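Local structure of membrane-associated protein VP24 (Marburg virus - Musoke, Kenya, 1980, 4OR8) at residues F59-P64 / V242-H246; A107-L111 / L237-L243. The protein is probably a minor matrix protein of the virion that interacts with nucleoprotein and plays a role in nucleocapsid assembly and virus budding. All blocks are in the same frame, centred on the assembly; numbering follows the deposited sequence.

Contact 1 of 2, residues F59-P64 / V242-H246; sequences FVFHIP and VLREH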
# COMPACT_ATOMS: atom_id res chain seq x y z
N PHE B 59 19.92 0.78 1.71
CA PHE B 59 18.48 1.00 1.67
C PHE B 59 18.10 2.15 2.59
O PHE B 59 18.61 2.24 3.71
CB PHE B 59 17.71 -0.24 2.13
CG PHE B 59 17.80 -1.40 1.18
CD1 PHE B 59 16.93 -1.50 0.10
CD2 PHE B 59 18.72 -2.42 1.38
CE1 PHE B 59 17.00 -2.58 -0.76
CE2 PHE B 59 18.79 -3.49 0.52
CZ PHE B 59 17.93 -3.58 -0.55
N VAL B 60 17.20 3.01 2.12
CA VAL B 60 16.58 4.00 2.99
C VAL B 60 15.09 3.70 3.06
O VAL B 60 14.35 3.92 2.10
CB VAL B 60 16.79 5.43 2.48
CG1 VAL B 60 16.14 6.43 3.43
CG2 VAL B 60 18.27 5.73 2.33
N PHE B 61 14.64 3.19 4.20
CA PHE B 61 13.23 2.83 4.35
C PHE B 61 12.41 4.00 4.89
O PHE B 61 12.80 4.66 5.85
CB PHE B 61 13.09 1.61 5.27
CG PHE B 61 13.67 0.36 4.70
CD1 PHE B 61 13.06 -0.29 3.63
CD2 PHE B 61 14.83 -0.19 5.23
CE1 PHE B 61 13.60 -1.45 3.11
CE2 PHE B 61 15.37 -1.35 4.70
CZ PHE B 61 14.75 -1.98 3.64
N HIS B 62 11.26 4.24 4.26
CA HIS B 62 10.33 5.26 4.73
C HIS B 62 9.09 4.60 5.33
O HIS B 62 8.22 4.12 4.61
CB HIS B 62 9.92 6.18 3.58
CG HIS B 62 11.08 6.87 2.93
ND1 HIS B 62 11.88 6.25 1.99
CD2 HIS B 62 11.57 8.12 3.08
CE1 HIS B 62 12.82 7.10 1.59
NE2 HIS B 62 12.65 8.24 2.24
N ILE B 63 9.02 4.59 6.66
CA ILE B 63 7.95 3.91 7.38
C ILE B 63 6.89 4.89 7.87
O ILE B 63 7.18 5.75 8.69
CB ILE B 63 8.48 3.16 8.62
CG1 ILE B 63 9.80 2.46 8.31
CG2 ILE B 63 7.43 2.19 9.14
CD1 ILE B 63 9.71 1.49 7.17
N PRO B 64 5.65 4.74 7.36
CA PRO B 64 4.50 5.55 7.77
C PRO B 64 3.87 5.08 9.08
O PRO B 64 4.07 3.94 9.50
CB PRO B 64 3.50 5.35 6.63
CG PRO B 64 4.27 4.67 5.53
CD PRO B 64 5.33 3.89 6.21
N VAL B 242 6.52 0.90 1.65
CA VAL B 242 7.81 0.65 2.27
C VAL B 242 8.67 -0.29 1.43
O VAL B 242 9.87 -0.06 1.24
CB VAL B 242 7.65 0.03 3.67
CG1 VAL B 242 8.99 -0.41 4.23
CG2 VAL B 242 6.96 1.01 4.61
N LEU B 243 8.05 -1.35 0.91
CA LEU B 243 8.76 -2.37 0.15
C LEU B 243 8.72 -2.12 -1.35
O LEU B 243 9.63 -2.52 -2.07
CB LEU B 243 8.21 -3.75 0.48
CG LEU B 243 8.15 -4.09 1.97
CD1 LEU B 243 7.53 -5.45 2.19
CD2 LEU B 243 9.54 -4.03 2.58
N ARG B 244 7.67 -1.46 -1.82
CA ARG B 244 7.51 -1.20 -3.25
C ARG B 244 8.60 -0.26 -3.77
O ARG B 244 9.01 -0.34 -4.92
CB ARG B 244 6.13 -0.64 -3.56
CG ARG B 244 5.85 -0.47 -5.03
CD ARG B 244 4.42 -0.06 -5.28
NE ARG B 244 3.47 -1.11 -4.91
CZ ARG B 244 3.25 -2.21 -5.62
NH1 ARG B 244 3.92 -2.42 -6.75
NH2 ARG B 244 2.37 -3.10 -5.21
N GLU B 245 9.06 0.62 -2.89
CA GLU B 245 10.15 1.53 -3.20
C GLU B 245 11.44 0.76 -3.53
O GLU B 245 12.29 1.26 -4.26
CB GLU B 245 10.39 2.47 -2.02
CG GLU B 245 11.49 3.49 -2.23
CD GLU B 245 11.61 4.46 -1.07
OE1 GLU B 245 10.70 4.47 -0.21
OE2 GLU B 245 12.61 5.20 -1.01
N HIS B 246 11.56 -0.45 -3.00
CA HIS B 246 12.78 -1.24 -3.16
C HIS B 246 12.53 -2.63 -3.73
O HIS B 246 13.22 -3.58 -3.36
CB HIS B 246 13.51 -1.36 -1.82
CG HIS B 246 13.73 -0.05 -1.14
ND1 HIS B 246 14.69 0.85 -1.55
CD2 HIS B 246 13.12 0.51 -0.07
CE1 HIS B 246 14.66 1.91 -0.76
NE2 HIS B 246 13.72 1.73 0.15
O HOH W 1 11.11 2.65 1.82
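His62 and Val242 bring strand 59-64 closest to the last part of helix 240-244 and the turn that follows it, with CA atoms 5.8 Å apart; the gap widens to 7.8 Å between the CA atoms of Phe59 and His246. Val242 suits the nearer end, since a beta-branched side chain offers two methyls at once: CG1 meets Ile63 CD1 at 3.6 Å, while CG2 lies against Pro64 CD and His62 O. Further along, the His246 ring does several jobs. Its NE2 donates to Val60 O (3.0 Å); Val60 O lies close to the ring plane, but NE2 stands above the carbonyl plane of Val60, 60° out of it. One ring face receives the CD1 edge of Phe59, an edge-to-face pair with planes at 83°, and Glu245 CG lies over the rim of the opposite face. CG of His246 stands beside its own backbone N (chi1 -52°), which turns the ring toward the strand. Glu245 reaches across in extended form, and its OE1 accepts a weak bond from His62 ND1 (3.1 Å). A water accepts a hydrogen bond from His62 N (2.9 Å) and lies close to Val242 O and Glu245 OE1. Phe61 and Ile63 make backbone hydrogen bonds to strand 51-56, while on the other edge Val60 O and His62 N are met by His246 and the water. The Phe61 and His246 rings meet obliquely (CE1 to CD2 3.8 Å), completing with Phe59 an aromatic cluster at an outermost strand of the three-stranded antiparallel sheet.

Contact 2 of 2, residues A107-L111 / L237-L243; sequences ALRIL and LVAEAVL
Leu108 and Leu243 are brought together by their first torsions: in Leu108 CG lies opposite the backbone N (chi1 175°), in Leu243 it sits beside the N (chi1 -53°), and each setting swings the end of the side chain into the other's path, so that the two lie alongside, running opposite ways. Leu108 CD1 thereby approaches Leu243 CD2 at 3.8 Å and Val242 CG1 at 3.9 Å. The other branch of Leu243 serves Leu111, one helical turn after Leu108: the CD1 methyls of Leu111 and Leu243 meet tip to tip, 3.7 Å apart. A forked leucine is apt here, because its two methyls answer two leucines one turn apart on the helix. Val238 fills the strand side. Its CG2 rests 3.7 Å from Ala107 CB and 3.6 Å from the backbone N of Leu108, and the small alanine is consistent with so near an approach. Strand 237-239 runs almost perpendicular to helix 107-111, at 86°, with their axes 8.4 Å apart at closest approach. All seven touching residues are buried, and contacts between side chains are all apolar. Phe175 and Met178 of helix 161-178 pack against both Leu111 and Leu243, extending the same hydrophobic layer. This is hydrophobic-core packing of a helix against a strand of the mixed sheet and the short helix that continues from it, within the pyramidal fold of VP24.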
# COMPACT_ATOMS: atom_id res chain seq x y z
N ALA B 107 8.46 -4.56 12.63
CA ALA B 107 7.94 -5.58 11.73
C ALA B 107 8.77 -5.63 10.46
O ALA B 107 8.95 -6.70 9.87
CB ALA B 107 6.48 -5.30 11.41
N LEU B 108 9.26 -4.47 10.02
CA LEU B 108 10.14 -4.41 8.87
C LEU B 108 11.45 -5.11 9.20
O LEU B 108 12.01 -5.82 8.37
CB LEU B 108 10.43 -2.96 8.47
CG LEU B 108 11.44 -2.81 7.34
CD1 LEU B 108 10.87 -3.34 6.04
CD2 LEU B 108 11.88 -1.37 7.17
N ARG B 109 11.92 -4.89 10.42
CA ARG B 109 13.16 -5.50 10.89
C ARG B 109 13.05 -7.01 10.83
O ARG B 109 13.96 -7.70 10.37
CB ARG B 109 13.46 -5.04 12.32
CG ARG B 109 14.83 -5.42 12.84
CD ARG B 109 14.97 -5.00 14.30
NE ARG B 109 16.16 -5.55 14.94
CZ ARG B 109 17.25 -4.85 15.21
NH1 ARG B 109 17.31 -3.56 14.91
NH2 ARG B 109 18.29 -5.44 15.79
N ILE B 110 11.91 -7.52 11.29
CA ILE B 110 11.62 -8.95 11.24
C ILE B 110 11.60 -9.45 9.80
O ILE B 110 12.14 -10.51 9.49
CB ILE B 110 10.26 -9.25 11.91
CG1 ILE B 110 10.36 -9.03 13.42
CG2 ILE B 110 9.81 -10.67 11.62
CD1 ILE B 110 9.08 -9.29 14.17
N LEU B 111 10.98 -8.67 8.93
CA LEU B 111 10.85 -9.02 7.52
C LEU B 111 12.23 -9.10 6.88
O LEU B 111 12.51 -10.01 6.09
CB LEU B 111 9.97 -7.99 6.81
CG LEU B 111 9.33 -8.36 5.47
CD1 LEU B 111 8.10 -7.50 5.23
CD2 LEU B 111 10.32 -8.19 4.33
N LEU B 237 2.23 -4.40 11.00
CA LEU B 237 1.82 -4.20 9.62
C LEU B 237 2.82 -3.31 8.88
O LEU B 237 3.01 -2.15 9.24
CB LEU B 237 0.43 -3.57 9.57
CG LEU B 237 -0.15 -3.27 8.19
CD1 LEU B 237 -0.32 -4.55 7.39
CD2 LEU B 237 -1.48 -2.55 8.31
N VAL B 238 3.45 -3.87 7.85
CA VAL B 238 4.34 -3.08 7.01
C VAL B 238 3.59 -2.60 5.77
O VAL B 238 3.09 -3.41 4.98
CB VAL B 238 5.59 -3.87 6.59
CG1 VAL B 238 6.45 -3.04 5.65
CG2 VAL B 238 6.40 -4.28 7.81
N ALA B 239 3.51 -1.28 5.61
CA ALA B 239 2.80 -0.68 4.49
C ALA B 239 3.47 -1.03 3.17
O ALA B 239 4.69 -1.11 3.08
CB ALA B 239 2.73 0.82 4.66
N GLU B 240 2.64 -1.23 2.16
CA GLU B 240 3.10 -1.66 0.84
C GLU B 240 4.19 -0.76 0.26
O GLU B 240 5.15 -1.25 -0.34
CB GLU B 240 1.90 -1.72 -0.10
CG GLU B 240 2.16 -2.38 -1.43
CD GLU B 240 0.89 -2.56 -2.24
OE1 GLU B 240 -0.21 -2.42 -1.65
OE2 GLU B 240 0.97 -2.84 -3.45
N ALA B 241 4.03 0.55 0.43
CA ALA B 241 4.97 1.53 -0.12
C ALA B 241 6.40 1.35 0.41
O ALA B 241 7.37 1.62 -0.30
CB ALA B 241 4.47 2.93 0.15
N VAL B 242 6.52 0.90 1.65
CA VAL B 242 7.81 0.65 2.27
C VAL B 242 8.67 -0.29 1.43
O VAL B 242 9.87 -0.06 1.24
CB VAL B 242 7.65 0.03 3.67
CG1 VAL B 242 8.99 -0.41 4.23
CG2 VAL B 242 6.96 1.01 4.61
N LEU B 243 8.05 -1.35 0.91
CA LEU B 243 8.76 -2.37 0.15
C LEU B 243 8.72 -2.12 -1.35
O LEU B 243 9.63 -2.52 -2.07
CB LEU B 243 8.21 -3.75 0.48
CG LEU B 243 8.15 -4.09 1.97
CD1 LEU B 243 7.53 -5.45 2.19
CD2 LEU B 243 9.54 -4.03 2.58

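In the fold
The two contacts lie about 8 Å apart, centre to centre, and share Val242 and Leu243 on helix 240-244, the short helix that directly follows strand 228-239. Along the chain, strand 59-64 comes first and helix 104-115 second, and both end up on this same late element. Leu108 joins the contacts directly: its CD2 packs on Phe61 CG at 3.5 Å and Ile63 CD1 at 3.6 Å. The three-stranded antiparallel sheet, helix 104-115 and the five-stranded mixed sheet are thus tied together inside the pyramidal fold. Contact 2 is the more central, yet both reach the second subunit: His62 lies beside its Trp83 and Glu82, Glu240 pairs with its Arg244, and Ala241 packs on its Met209.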